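L-asparagine oxygenase (Streptomyces coelicolor, PDB 2OG5) hydroxylates L-asparagine at its beta carbon, using iron(II), 2-oxoglutarate and dioxygen, to supply (2S,3S)-3-hydroxyasparagine for the calcium-dependent antibiotic. Local coordinates at residues Pro113-Val118 and Asp324-Arg329; Leu105-Met110 and Leu195-Asp200; Ser121-Ala126 and Ala153-Val158; Ala171-Leu176 and Phe316-Asp321. All blocks are in the same frame, centred on the assembly; numbering follows the deposited sequence.

Interaction 1. Residues Pro113-Val118 and Asp324-Arg329; sequences PPTPRV and DRWLQR
Asp-324 meets the loop 113-118 through its carbonyl: Thr-115 OG1 donates to Asp-324 O over 2.7 Å, arriving 21° out of the carbonyl plane. A chi1 of -57° puts this hydroxyl beside the threonine's backbone N and anti to its carbonyl carbon, which leaves Thr-115 CG2 anti to N and 3.7 Å from Arg-325 O. The carboxylate of Asp-324 is engaged by the backbone N-H groups of Arg-319 and Tyr-320. At Arg-325, which binds 2-oxoglutarate, CB points away from loop 113-118, and the loop meets the backbone oxygen here. Strand 326-333 of the jelly roll begins at the next residue, in the sheet of this iron(II)/2-oxoglutarate oxygenase, and its first side chain carries most of the contact. Trp-326 is covered on one face by Pro-116, whose CD stands 3.4 Å from the centroid of the six-membered ring and 7° off its normal, a near-axial CH-pi contact. At the rim of the same ring Pro-113 CG lies in plane, 3.9 Å from Trp-326 CH2, while Pro-113 O comes to 3.5 Å from Trp-326 CZ3. The indole NE1 is bonded to Asp-157, which fixes the turn of the ring beneath the proline.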
loop_
_atom_site.group_PDB
_atom_site.type_symbol
_atom_site.label_atom_id
_atom_site.label_comp_id
_atom_site.label_asym_id
_atom_site.label_seq_id
_atom_site.Cartn_x
_atom_site.Cartn_y
_atom_site.Cartn_z
ATOM N N PRO A 113 14.204 -15.270 8.238
ATOM C CA PRO A 113 15.625 -14.963 8.225
ATOM C C PRO A 113 15.874 -13.533 8.686
ATOM O O PRO A 113 14.917 -12.805 8.946
ATOM C CB PRO A 113 15.988 -15.113 6.747
ATOM C CG PRO A 113 14.766 -14.752 6.036
ATOM C CD PRO A 113 13.646 -15.286 6.875
ATOM N N PRO A 114 17.149 -13.128 8.782
ATOM C CA PRO A 114 17.444 -11.728 9.084
ATOM C C PRO A 114 16.827 -10.793 8.043
ATOM O O PRO A 114 16.662 -11.165 6.875
ATOM C CB PRO A 114 18.972 -11.665 9.039
ATOM C CG PRO A 114 19.428 -13.064 9.222
ATOM C CD PRO A 114 18.372 -13.928 8.617
ATOM N N THR A 115 16.470 -9.588 8.466
ATOM C CA THR A 115 15.841 -8.641 7.572
ATOM C C THR A 115 16.791 -8.327 6.411
ATOM O O THR A 115 17.956 -7.995 6.653
ATOM C CB THR A 115 15.503 -7.353 8.333
ATOM O OG1 THR A 115 14.665 -7.673 9.454
ATOM C CG2 THR A 115 14.805 -6.350 7.435
ATOM N N PRO A 116 16.309 -8.440 5.156
ATOM C CA PRO A 116 17.155 -8.090 4.006
ATOM C C PRO A 116 17.651 -6.648 4.067
ATOM O O PRO A 116 16.986 -5.787 4.642
ATOM C CB PRO A 116 16.221 -8.280 2.802
ATOM C CG PRO A 116 15.143 -9.146 3.269
ATOM C CD PRO A 116 14.979 -8.912 4.731
ATOM N N ARG A 117 18.812 -6.401 3.464
ATOM C CA ARG A 117 19.500 -5.127 3.579
ATOM C C ARG A 117 19.960 -4.579 2.218
ATOM O O ARG A 117 20.873 -3.760 2.152
ATOM C CB ARG A 117 20.697 -5.316 4.505
ATOM C CG ARG A 117 21.221 -4.048 5.105
ATOM C CD ARG A 117 22.317 -4.326 6.104
ATOM N NE ARG A 117 21.888 -5.289 7.115
ATOM C CZ ARG A 117 22.713 -6.008 7.873
ATOM N NH1 ARG A 117 24.033 -5.875 7.777
ATOM N NH2 ARG A 117 22.208 -6.860 8.751
ATOM N N VAL A 118 19.314 -5.020 1.146
ATOM C CA VAL A 118 19.626 -4.562 -0.207
ATOM C C VAL A 118 18.448 -3.786 -0.750
ATOM O O VAL A 118 17.301 -4.050 -0.375
ATOM C CB VAL A 118 19.970 -5.739 -1.139
ATOM C CG1 VAL A 118 21.221 -6.440 -0.637
ATOM C CG2 VAL A 118 18.811 -6.715 -1.248
ATOM N N ASP A 324 15.925 -5.290 11.954
ATOM C CA ASP A 324 15.094 -4.135 11.618
ATOM C C ASP A 324 13.707 -4.475 11.073
ATOM O O ASP A 324 13.425 -5.603 10.671
ATOM C CB ASP A 324 15.808 -3.229 10.603
ATOM C CG ASP A 324 16.972 -2.467 11.210
ATOM O OD1 ASP A 324 16.740 -1.697 12.173
ATOM O OD2 ASP A 324 18.096 -2.609 10.696
ATOM N N ARG A 325 12.864 -3.442 11.100
ATOM C CA ARG A 325 11.526 -3.421 10.507
ATOM C C ARG A 325 11.495 -4.110 9.148
ATOM O O ARG A 325 12.310 -3.801 8.296
ATOM C CB ARG A 325 11.128 -1.948 10.338
ATOM C CG ARG A 325 9.698 -1.653 9.918
ATOM C CD ARG A 325 9.512 -0.129 9.867
ATOM N NE ARG A 325 8.131 0.332 9.716
ATOM C CZ ARG A 325 7.584 0.755 8.580
ATOM N NH1 ARG A 325 8.267 0.749 7.438
ATOM N NH2 ARG A 325 6.335 1.171 8.576
ATOM N N TRP A 326 10.530 -5.002 8.942
ATOM C CA TRP A 326 10.375 -5.720 7.675
ATOM C C TRP A 326 8.887 -5.825 7.369
ATOM O O TRP A 326 8.164 -6.546 8.073
ATOM C CB TRP A 326 10.981 -7.122 7.772
ATOM C CG TRP A 326 11.067 -7.894 6.478
ATOM C CD1 TRP A 326 10.595 -7.515 5.243
ATOM C CD2 TRP A 326 11.637 -9.197 6.298
ATOM N NE1 TRP A 326 10.860 -8.487 4.322
ATOM C CE2 TRP A 326 11.493 -9.532 4.937
ATOM C CE3 TRP A 326 12.277 -10.106 7.152
ATOM C CZ2 TRP A 326 11.957 -10.732 4.409
ATOM C CZ3 TRP A 326 12.736 -11.313 6.619
ATOM C CH2 TRP A 326 12.568 -11.609 5.260
ATOM N N LEU A 327 8.428 -5.095 6.355
ATOM C CA LEU A 327 7.076 -5.283 5.818
ATOM C C LEU A 327 7.193 -5.871 4.429
ATOM O O LEU A 327 8.208 -5.702 3.759
ATOM C CB LEU A 327 6.290 -3.971 5.710
ATOM C CG LEU A 327 6.411 -2.946 6.819
ATOM C CD1 LEU A 327 5.590 -1.693 6.507
ATOM C CD2 LEU A 327 6.008 -3.527 8.174
ATOM N N GLN A 328 6.143 -6.559 3.993
ATOM C CA GLN A 328 5.987 -6.887 2.579
ATOM C C GLN A 328 4.729 -6.204 2.046
ATOM O O GLN A 328 3.723 -6.077 2.749
ATOM C CB GLN A 328 5.990 -8.395 2.354
ATOM C CG GLN A 328 7.392 -8.952 2.587
ATOM C CD GLN A 328 7.559 -10.419 2.281
ATOM O OE1 GLN A 328 6.658 -11.236 2.516
ATOM N NE2 GLN A 328 8.743 -10.773 1.786
ATOM N N ARG A 329 4.833 -5.723 0.811
ATOM C CA ARG A 329 3.834 -4.872 0.217
ATOM C C ARG A 329 3.324 -5.462 -1.089
ATOM O O ARG A 329 4.096 -5.916 -1.930
ATOM C CB ARG A 329 4.435 -3.496 -0.063
ATOM C CG ARG A 329 3.419 -2.494 -0.588
ATOM C CD ARG A 329 4.052 -1.167 -0.826
ATOM N NE ARG A 329 5.026 -1.239 -1.901
ATOM C CZ ARG A 329 5.873 -0.266 -2.209
ATOM N NH1 ARG A 329 5.885 0.861 -1.519
ATOM N NH2 ARG A 329 6.732 -0.442 -3.204
#

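Interaction 2. Residues Leu105-Met110 and Leu195-Asp200; sequences LPVDSM and LCLRAD
Val-107 packs against Leu-195, Cys-196 and Leu-197, where strand 191-196 gives way to a corner in the chain. Starting at the root, Val-107 CB already lies 4.2 Å from Leu-197 CD2. One bond further, CG1 does most of the touching. It is anti to the carbonyl carbon (chi1 -70°), and from there it reaches three residues at once: Leu-197 CD2 at 3.7 Å from Val-107 CG1, the backbone oxygen Cys-196 O at 3.9 Å from it, and, more loosely, Leu-195 CD1 at 4.3 Å. The valine and Leu-197 side chains run at a slant to one another. Leu-105 adds a looser touch from its CD1 to Leu-195 CD1, and helix 128-140 covers Leu-195 through Val-132 and Leu-133.

Further along, water takes over from methyl groups. One water donates to Leu-197 O at 2.7 Å and is also hydrogen-bonded to Ser-109 OG; a second donates to Ser-109 O and accepts from Arg-198 NH2, 3.2 Å from that water. The same arginine uses NH1 to hold Pro-113 O and Thr-115 OG1, and with them the later part of the same loop. Asp-108 centres an inverse gamma turn, whose Ser-109 N to Val-107 O bond is weak. Opposite Trp-326 on the neighbouring strand, Leu-197 and Arg-198 form a classic beta bulge, where the chain turns its corner at Leu-197 after strand 191-196.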
loop_
_atom_site.group_PDB
_atom_site.type_symbol
_atom_site.label_atom_id
_atom_site.label_comp_id
_atom_site.label_asym_id
_atom_site.label_seq_id
_atom_site.Cartn_x
_atom_site.Cartn_y
_atom_site.Cartn_z
ATOM N N LEU A 105 -2.784 -12.521 11.419
ATOM C CA LEU A 105 -2.514 -13.266 10.196
ATOM C C LEU A 105 -1.237 -14.082 10.355
ATOM O O LEU A 105 -0.365 -13.724 11.155
ATOM C CB LEU A 105 -2.416 -12.320 8.995
ATOM C CG LEU A 105 -3.771 -11.742 8.579
ATOM C CD1 LEU A 105 -3.579 -10.519 7.728
ATOM C CD2 LEU A 105 -4.627 -12.791 7.858
ATOM N N PRO A 106 -1.123 -15.187 9.600
ATOM C CA PRO A 106 0.025 -16.062 9.805
ATOM C C PRO A 106 1.291 -15.488 9.198
ATOM O O PRO A 106 1.283 -15.048 8.047
ATOM C CB PRO A 106 -0.384 -17.354 9.093
ATOM C CG PRO A 106 -1.337 -16.919 8.040
ATOM C CD PRO A 106 -2.030 -15.692 8.553
ATOM N N VAL A 107 2.351 -15.457 9.998
ATOM C CA VAL A 107 3.690 -15.139 9.524
ATOM C C VAL A 107 4.653 -16.106 10.207
ATOM O O VAL A 107 4.430 -16.523 11.353
ATOM C CB VAL A 107 4.102 -13.670 9.811
ATOM C CG1 VAL A 107 3.298 -12.708 8.948
ATOM C CG2 VAL A 107 3.944 -13.344 11.288
ATOM N N ASP A 108 5.710 -16.474 9.494
ATOM C CA ASP A 108 6.614 -17.536 9.938
ATOM C C ASP A 108 7.732 -16.982 10.838
ATOM O O ASP A 108 8.908 -17.049 10.484
ATOM C CB ASP A 108 7.192 -18.247 8.705
ATOM C CG ASP A 108 7.927 -19.539 9.046
ATOM O OD1 ASP A 108 7.823 -20.038 10.197
ATOM O OD2 ASP A 108 8.610 -20.063 8.140
ATOM N N SER A 109 7.355 -16.451 12.003
ATOM C CA SER A 109 8.302 -15.757 12.892
ATOM C C SER A 109 9.517 -16.602 13.275
ATOM O O SER A 109 10.639 -16.088 13.326
ATOM C CB SER A 109 7.602 -15.242 14.163
ATOM O OG SER A 109 6.968 -13.986 13.933
ATOM N N MET A 110 9.295 -17.886 13.542
ATOM C CA MET A 110 10.385 -18.802 13.876
ATOM C C MET A 110 11.275 -19.051 12.660
ATOM O O MET A 110 12.496 -19.186 12.793
ATOM C CB MET A 110 9.830 -20.137 14.391
ATOM N N LEU A 195 1.990 -5.974 4.951
ATOM C CA LEU A 195 2.005 -7.067 5.928
ATOM C C LEU A 195 3.286 -6.977 6.744
ATOM O O LEU A 195 4.384 -6.981 6.187
ATOM C CB LEU A 195 1.936 -8.424 5.224
ATOM C CG LEU A 195 2.016 -9.688 6.083
ATOM C CD1 LEU A 195 0.806 -9.799 7.025
ATOM C CD2 LEU A 195 2.158 -10.916 5.193
ATOM N N CYS A 196 3.147 -6.915 8.063
ATOM C CA CYS A 196 4.314 -6.805 8.927
ATOM C C CYS A 196 4.880 -8.183 9.248
ATOM O O CYS A 196 4.188 -9.042 9.789
ATOM C CB CYS A 196 3.956 -6.081 10.215
ATOM S SG CYS A 196 5.339 -5.957 11.371
ATOM N N LEU A 197 6.147 -8.380 8.906
ATOM C CA LEU A 197 6.866 -9.602 9.255
ATOM C C LEU A 197 7.661 -9.432 10.546
ATOM O O LEU A 197 7.730 -10.338 11.369
ATOM C CB LEU A 197 7.818 -9.995 8.127
ATOM C CG LEU A 197 7.185 -10.361 6.784
ATOM C CD1 LEU A 197 8.259 -10.815 5.807
ATOM C CD2 LEU A 197 6.102 -11.417 6.912
ATOM N N ARG A 198 8.266 -8.263 10.704
ATOM C CA ARG A 198 9.077 -7.964 11.877
ATOM C C ARG A 198 8.851 -6.491 12.200
ATOM O O ARG A 198 8.970 -5.640 11.322
ATOM C CB ARG A 198 10.545 -8.253 11.560
ATOM C CG ARG A 198 11.497 -8.089 12.709
ATOM C CD ARG A 198 12.878 -8.623 12.368
ATOM N NE ARG A 198 12.938 -10.087 12.414
ATOM C CZ ARG A 198 13.474 -10.874 11.480
ATOM N NH1 ARG A 198 14.019 -10.376 10.377
ATOM N NH2 ARG A 198 13.478 -12.184 11.668
ATOM N N ALA A 199 8.483 -6.194 13.441
ATOM C CA ALA A 199 8.271 -4.822 13.865
ATOM C C ALA A 199 9.595 -4.068 13.948
ATOM O O ALA A 199 10.650 -4.667 14.093
ATOM C CB ALA A 199 7.556 -4.786 15.207
ATOM N N ASP A 200 9.528 -2.745 13.845
ATOM C CA ASP A 200 10.683 -1.898 14.161
ATOM C C ASP A 200 11.018 -2.070 15.633
ATOM O O ASP A 200 10.246 -1.635 16.477
ATOM C CB ASP A 200 10.372 -0.425 13.907
ATOM C CG ASP A 200 11.408 0.519 14.504
ATOM O OD1 ASP A 200 12.609 0.181 14.572
ATOM O OD2 ASP A 200 11.003 1.621 14.931
HETATM O O HOH W 1 8.688 -11.887 13.342
HETATM O O HOH W 2 11.197 -13.194 13.708
#

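Interaction 3. Residues Ser121-Ala126 and Ala153-Val158; sequences SVQREA and ALVQDV. With ACY (acetic acid), chain C.
The guanidinium of Arg-124 has Ala-153 CB over one face, 3.5 Å above the plane and offset toward the rim, and an acetic acid molecule, probably from the crystallisation liquor, at its edge. Arg-124 NE and NH2 grip the two oxygens of the acetic acid in a nearly straight pair of bonds, NE to OXT at 2.9 Å and NH2 to O at 3.0 Å, while NH1 forms a salt bridge with Asp-64. Glu-125 O lies in the amide plane of Gln-123 and accepts from its NE2, but relative to the carbonyl the donor stands above the plane. The backbones make a single beta bridge at Val-122 and Gln-156, where Gln-123 N bonds Val-155 O at 2.9 Å and Asp-157 N bonds Ser-121 O at 3.0 Å. Val-122 CB packs on Ala-153 CB, 3.5 Å away. Ser-121 OG, anti to its own N (chi1 -173°), donates to Asp-157 OD2, modelled at a doubtfully short 2.5 Å. A water bonded to Gln-123 OE1 also donates to OD2, and Gln-328 NE2 donates to OD1. Donors thus reach both oxygens of the buried carboxylate, which would probably favour its charged form and limits how it can turn.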
loop_
_atom_site.group_PDB
_atom_site.type_symbol
_atom_site.label_atom_id
_atom_site.label_comp_id
_atom_site.label_asym_id
_atom_site.label_seq_id
_atom_site.Cartn_x
_atom_site.Cartn_y
_atom_site.Cartn_z
ATOM N N SER A 121 14.799 -5.245 -2.835
ATOM C CA SER A 121 14.489 -6.559 -2.271
ATOM C C SER A 121 13.018 -6.925 -2.549
ATOM O O SER A 121 12.131 -6.127 -2.281
ATOM C CB SER A 121 14.730 -6.505 -0.747
ATOM O OG SER A 121 14.601 -7.773 -0.155
ATOM N N VAL A 122 12.783 -8.110 -3.111
ATOM C CA VAL A 122 11.427 -8.597 -3.395
ATOM C C VAL A 122 11.304 -10.084 -3.059
ATOM O O VAL A 122 12.309 -10.779 -2.906
ATOM C CB VAL A 122 11.034 -8.359 -4.880
ATOM C CG1 VAL A 122 11.032 -6.880 -5.195
ATOM C CG2 VAL A 122 11.983 -9.110 -5.801
ATOM N N GLN A 123 10.069 -10.575 -2.978
ATOM C CA GLN A 123 9.787 -11.964 -2.618
ATOM C C GLN A 123 9.457 -12.764 -3.870
ATOM O O GLN A 123 8.301 -12.841 -4.288
ATOM C CB GLN A 123 8.635 -12.021 -1.600
ATOM C CG GLN A 123 8.330 -13.402 -1.042
ATOM C CD GLN A 123 9.473 -13.957 -0.215
ATOM O OE1 GLN A 123 10.028 -13.264 0.640
ATOM N NE2 GLN A 123 9.838 -15.202 -0.481
ATOM N N ARG A 124 10.483 -13.360 -4.472
ATOM C CA ARG A 124 10.317 -14.155 -5.686
ATOM C C ARG A 124 9.941 -15.595 -5.365
ATOM O O ARG A 124 9.292 -16.254 -6.164
ATOM C CB ARG A 124 11.605 -14.161 -6.527
ATOM C CG ARG A 124 12.042 -12.801 -7.060
ATOM C CD ARG A 124 11.092 -12.285 -8.117
ATOM N NE ARG A 124 11.528 -11.012 -8.690
ATOM C CZ ARG A 124 10.768 -10.245 -9.467
ATOM N NH1 ARG A 124 9.537 -10.620 -9.787
ATOM N NH2 ARG A 124 11.235 -9.098 -9.941
ATOM N N GLU A 125 10.392 -16.107 -4.222
ATOM C CA GLU A 125 10.077 -17.484 -3.832
ATOM C C GLU A 125 8.750 -17.564 -3.098
ATOM O O GLU A 125 8.325 -16.603 -2.465
ATOM C CB GLU A 125 11.183 -18.052 -2.937
ATOM C CG GLU A 125 12.529 -18.156 -3.625
ATOM C CD GLU A 125 12.521 -19.104 -4.809
ATOM O OE1 GLU A 125 11.776 -20.112 -4.782
ATOM O OE2 GLU A 125 13.280 -18.855 -5.772
ATOM N N ALA A 126 8.102 -18.726 -3.192
ATOM C CA ALA A 126 6.888 -18.992 -2.434
ATOM C C ALA A 126 7.177 -18.845 -0.948
ATOM O O ALA A 126 8.251 -19.239 -0.466
ATOM C CB ALA A 126 6.352 -20.400 -2.738
ATOM N N ALA A 153 7.795 -6.877 -9.301
ATOM C CA ALA A 153 7.460 -7.984 -8.389
ATOM C C ALA A 153 6.129 -7.720 -7.697
ATOM O O ALA A 153 5.844 -6.605 -7.280
ATOM C CB ALA A 153 8.525 -8.157 -7.345
ATOM N N LEU A 154 5.314 -8.761 -7.559
ATOM C CA LEU A 154 4.021 -8.599 -6.890
ATOM C C LEU A 154 4.126 -8.431 -5.389
ATOM O O LEU A 154 3.243 -7.827 -4.783
ATOM C CB LEU A 154 3.094 -9.776 -7.185
ATOM C CG LEU A 154 2.769 -9.974 -8.664
ATOM C CD1 LEU A 154 1.748 -11.095 -8.824
ATOM C CD2 LEU A 154 2.274 -8.694 -9.317
ATOM N N VAL A 155 5.190 -8.963 -4.789
ATOM C CA VAL A 155 5.396 -8.886 -3.346
ATOM C C VAL A 155 6.756 -8.236 -3.092
ATOM O O VAL A 155 7.803 -8.823 -3.410
ATOM C CB VAL A 155 5.298 -10.275 -2.688
ATOM C CG1 VAL A 155 5.535 -10.165 -1.192
ATOM C CG2 VAL A 155 3.930 -10.935 -2.991
ATOM N N GLN A 156 6.738 -7.043 -2.499
ATOM C CA GLN A 156 7.930 -6.193 -2.406
ATOM C C GLN A 156 8.296 -5.951 -0.950
ATOM O O GLN A 156 7.422 -5.744 -0.107
ATOM C CB GLN A 156 7.667 -4.852 -3.110
ATOM C CG GLN A 156 7.148 -5.039 -4.541
ATOM C CD GLN A 156 6.792 -3.759 -5.271
ATOM O OE1 GLN A 156 6.979 -2.649 -4.764
ATOM N NE2 GLN A 156 6.247 -3.918 -6.476
ATOM N N ASP A 157 9.591 -5.955 -0.657
ATOM C CA ASP A 157 10.053 -5.753 0.707
ATOM C C ASP A 157 10.159 -4.279 1.041
ATOM O O ASP A 157 10.584 -3.456 0.210
ATOM C CB ASP A 157 11.420 -6.408 0.928
ATOM C CG ASP A 157 11.365 -7.920 0.863
ATOM O OD1 ASP A 157 10.421 -8.513 1.408
ATOM O OD2 ASP A 157 12.287 -8.537 0.286
ATOM N N VAL A 158 9.751 -3.941 2.261
ATOM C CA VAL A 158 9.959 -2.604 2.807
ATOM C C VAL A 158 10.946 -2.770 3.967
ATOM O O VAL A 158 10.570 -3.231 5.055
ATOM C CB VAL A 158 8.638 -1.977 3.253
ATOM C CG1 VAL A 158 8.855 -0.544 3.731
ATOM C CG2 VAL A 158 7.617 -2.008 2.104
HETATM C C ACY C . 14.508 -9.000 -8.211
HETATM O O ACY C . 13.933 -8.233 -9.002
HETATM O OXT ACY C . 14.213 -10.201 -8.034
HETATM C CH3 ACY C . 15.631 -8.419 -7.409
HETATM O O HOH W 3 6.877 -11.136 -5.996
HETATM O O HOH W 4 12.348 -11.182 0.591
#

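Interaction 4. Residues Ala171-Leu176 and Phe316-Asp321; sequences AGSTLL and FTPRYD
Ser-173 and Phe-316 both carry the first side-chain atom beyond CB in the cleft between backbone N and carbonyl carbon (chi1 49° and 67°), and these two settings bring the phenyl face under the serine CB while placing the hydroxyl against Pro-318. Ser-173 CB stands over one face of the Phe-316 ring, offset toward the rim, 3.9 Å from the centroid and 19° off the normal: a CH-pi contact. The backbones are joined by a bond from Phe-316 N to Ser-173 O, 2.9 Å long and in the carbonyl plane. Ser-173 OG touches Pro-318 CD at 3.5 Å and is linked to two waters. One, 2.6 Å from Ser-173 OG, donates to Phe-316 O; the other, 2.8 Å from the same hydroxyl, donates to Ala-171 O and to Tyr-320 OH. That phenol is also hydrogen-bonded to Glu-165, while Pro-318 CB lies over one face of its ring. The Phe-316 side chain comes within about 4 Å of that of Arg-325, which binds 2-oxoglutarate. The contact joins two loops: the one leading into strand 176-179, whose first residue pairs with Arg-313, and the one running from strand 309-313, the neighbour of 176-179 in the four-stranded sheet, to strand 326-333.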
loop_
_atom_site.group_PDB
_atom_site.type_symbol
_atom_site.label_atom_id
_atom_site.label_comp_id
_atom_site.label_asym_id
_atom_site.label_seq_id
_atom_site.Cartn_x
_atom_site.Cartn_y
_atom_site.Cartn_z
ATOM N N ALA A 171 13.338 1.918 1.009
ATOM C CA ALA A 171 14.642 1.710 1.628
ATOM C C ALA A 171 15.046 2.809 2.618
ATOM O O ALA A 171 16.062 2.683 3.301
ATOM C CB ALA A 171 15.704 1.575 0.545
ATOM N N GLY A 172 14.260 3.872 2.709
ATOM C CA GLY A 172 14.627 5.016 3.543
ATOM C C GLY A 172 14.233 4.854 5.000
ATOM O O GLY A 172 13.473 3.953 5.367
ATOM N N SER A 173 14.784 5.729 5.832
ATOM C CA SER A 173 14.414 5.779 7.249
ATOM C C SER A 173 14.258 7.207 7.784
ATOM O O SER A 173 14.018 7.410 8.971
ATOM C CB SER A 173 15.433 4.978 8.059
ATOM O OG SER A 173 16.752 5.355 7.706
ATOM N N THR A 174 14.394 8.195 6.909
ATOM C CA THR A 174 14.030 9.560 7.226
ATOM C C THR A 174 12.510 9.670 7.105
ATOM O O THR A 174 11.855 8.783 6.569
ATOM C CB THR A 174 14.717 10.548 6.273
ATOM O OG1 THR A 174 14.495 11.889 6.731
ATOM C CG2 THR A 174 14.182 10.392 4.870
ATOM N N LEU A 175 11.943 10.752 7.610
ATOM C CA LEU A 175 10.505 10.950 7.502
ATOM C C LEU A 175 10.052 10.811 6.045
ATOM O O LEU A 175 10.592 11.474 5.148
ATOM C CB LEU A 175 10.113 12.314 8.070
ATOM C CG LEU A 175 8.606 12.578 8.152
ATOM C CD1 LEU A 175 8.278 13.477 9.330
ATOM C CD2 LEU A 175 8.081 13.179 6.861
ATOM N N LEU A 176 9.062 9.941 5.829
ATOM C CA LEU A 176 8.497 9.689 4.514
ATOM C C LEU A 176 7.245 10.543 4.393
ATOM O O LEU A 176 6.257 10.317 5.095
ATOM C CB LEU A 176 8.143 8.216 4.372
ATOM C CG LEU A 176 7.496 7.785 3.061
ATOM C CD1 LEU A 176 8.463 7.959 1.891
ATOM C CD2 LEU A 176 7.008 6.346 3.142
ATOM N N PHE A 316 13.200 6.869 11.684
ATOM C CA PHE A 316 13.778 5.939 12.654
ATOM C C PHE A 316 15.238 5.695 12.349
ATOM O O PHE A 316 15.715 6.054 11.276
ATOM C CB PHE A 316 12.979 4.633 12.743
ATOM C CG PHE A 316 13.017 3.779 11.504
ATOM C CD1 PHE A 316 13.687 2.565 11.503
ATOM C CD2 PHE A 316 12.333 4.165 10.357
ATOM C CE1 PHE A 316 13.708 1.767 10.377
ATOM C CE2 PHE A 316 12.343 3.361 9.225
ATOM C CZ PHE A 316 13.023 2.163 9.238
ATOM N N THR A 317 15.960 5.135 13.312
ATOM C CA THR A 317 17.378 4.852 13.129
ATOM C C THR A 317 17.584 3.352 13.012
ATOM O O THR A 317 17.494 2.639 14.013
ATOM C CB THR A 317 18.206 5.398 14.303
ATOM O OG1 THR A 317 17.912 6.792 14.477
ATOM C CG2 THR A 317 19.708 5.196 14.046
ATOM N N PRO A 318 17.826 2.849 11.786
ATOM C CA PRO A 318 18.034 1.410 11.648
ATOM C C PRO A 318 19.255 0.888 12.391
ATOM O O PRO A 318 20.241 1.609 12.561
ATOM C CB PRO A 318 18.227 1.223 10.136
ATOM C CG PRO A 318 17.579 2.396 9.527
ATOM C CD PRO A 318 17.847 3.522 10.475
ATOM N N ARG A 319 19.177 -0.361 12.826
ATOM C CA ARG A 319 20.304 -1.044 13.447
ATOM C C ARG A 319 21.247 -1.644 12.408
ATOM O O ARG A 319 22.458 -1.750 12.648
ATOM C CB ARG A 319 19.802 -2.157 14.364
ATOM C CG ARG A 319 19.035 -1.669 15.585
ATOM C CD ARG A 319 18.399 -2.826 16.288
ATOM N NE ARG A 319 17.787 -2.441 17.554
ATOM C CZ ARG A 319 17.124 -3.282 18.345
ATOM N NH1 ARG A 319 16.950 -4.557 18.001
ATOM N NH2 ARG A 319 16.603 -2.833 19.480
ATOM N N TYR A 320 20.682 -2.079 11.283
ATOM C CA TYR A 320 21.418 -2.805 10.235
ATOM C C TYR A 320 22.155 -4.036 10.781
ATOM O O TYR A 320 23.313 -4.295 10.437
ATOM C CB TYR A 320 22.370 -1.869 9.472
ATOM C CG TYR A 320 21.690 -0.705 8.768
ATOM C CD1 TYR A 320 20.599 -0.908 7.918
ATOM C CD2 TYR A 320 22.148 0.597 8.936
ATOM C CE1 TYR A 320 19.993 0.150 7.266
ATOM C CE2 TYR A 320 21.551 1.665 8.279
ATOM C CZ TYR A 320 20.468 1.434 7.443
ATOM O OH TYR A 320 19.878 2.498 6.803
ATOM N N ASP A 321 21.472 -4.793 11.635
ATOM C CA ASP A 321 22.017 -6.010 12.228
ATOM C C ASP A 321 21.122 -7.228 11.961
ATOM O O ASP A 321 21.281 -8.269 12.602
ATOM C CB ASP A 321 22.210 -5.820 13.731
ATOM C CG ASP A 321 20.902 -5.605 14.479
ATOM O OD1 ASP A 321 19.836 -5.513 13.822
ATOM O OD2 ASP A 321 20.949 -5.535 15.721
HETATM O O HOH W 5 17.444 3.579 5.590
HETATM O O HOH W 6 17.545 7.026 9.468
#

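Interactions 1, 2 and 3 all bear on the larger sheet, where strand 326-333 lies between 191-196 and 156-158: interaction 1 packs a proline-rich loop on its start, while 2 and 3 reach the two flanking strands. Interaction 4 joins loops bordering the smaller sheet and meets interaction 1 where Asp-324 holds the backbone of Arg-319. Interactions 2, 3 and 4 are buried; interaction 1 is partly open, with exposed prolines. Chemistry follows place: methyl packing with bridging waters at the sheet corner in 2, a backbone bridge and carboxylate network in 3, proline on indole in 1, serine on phenyl with waters in 4. Arg-325 and Arg-329 bring interaction 1 to the active site.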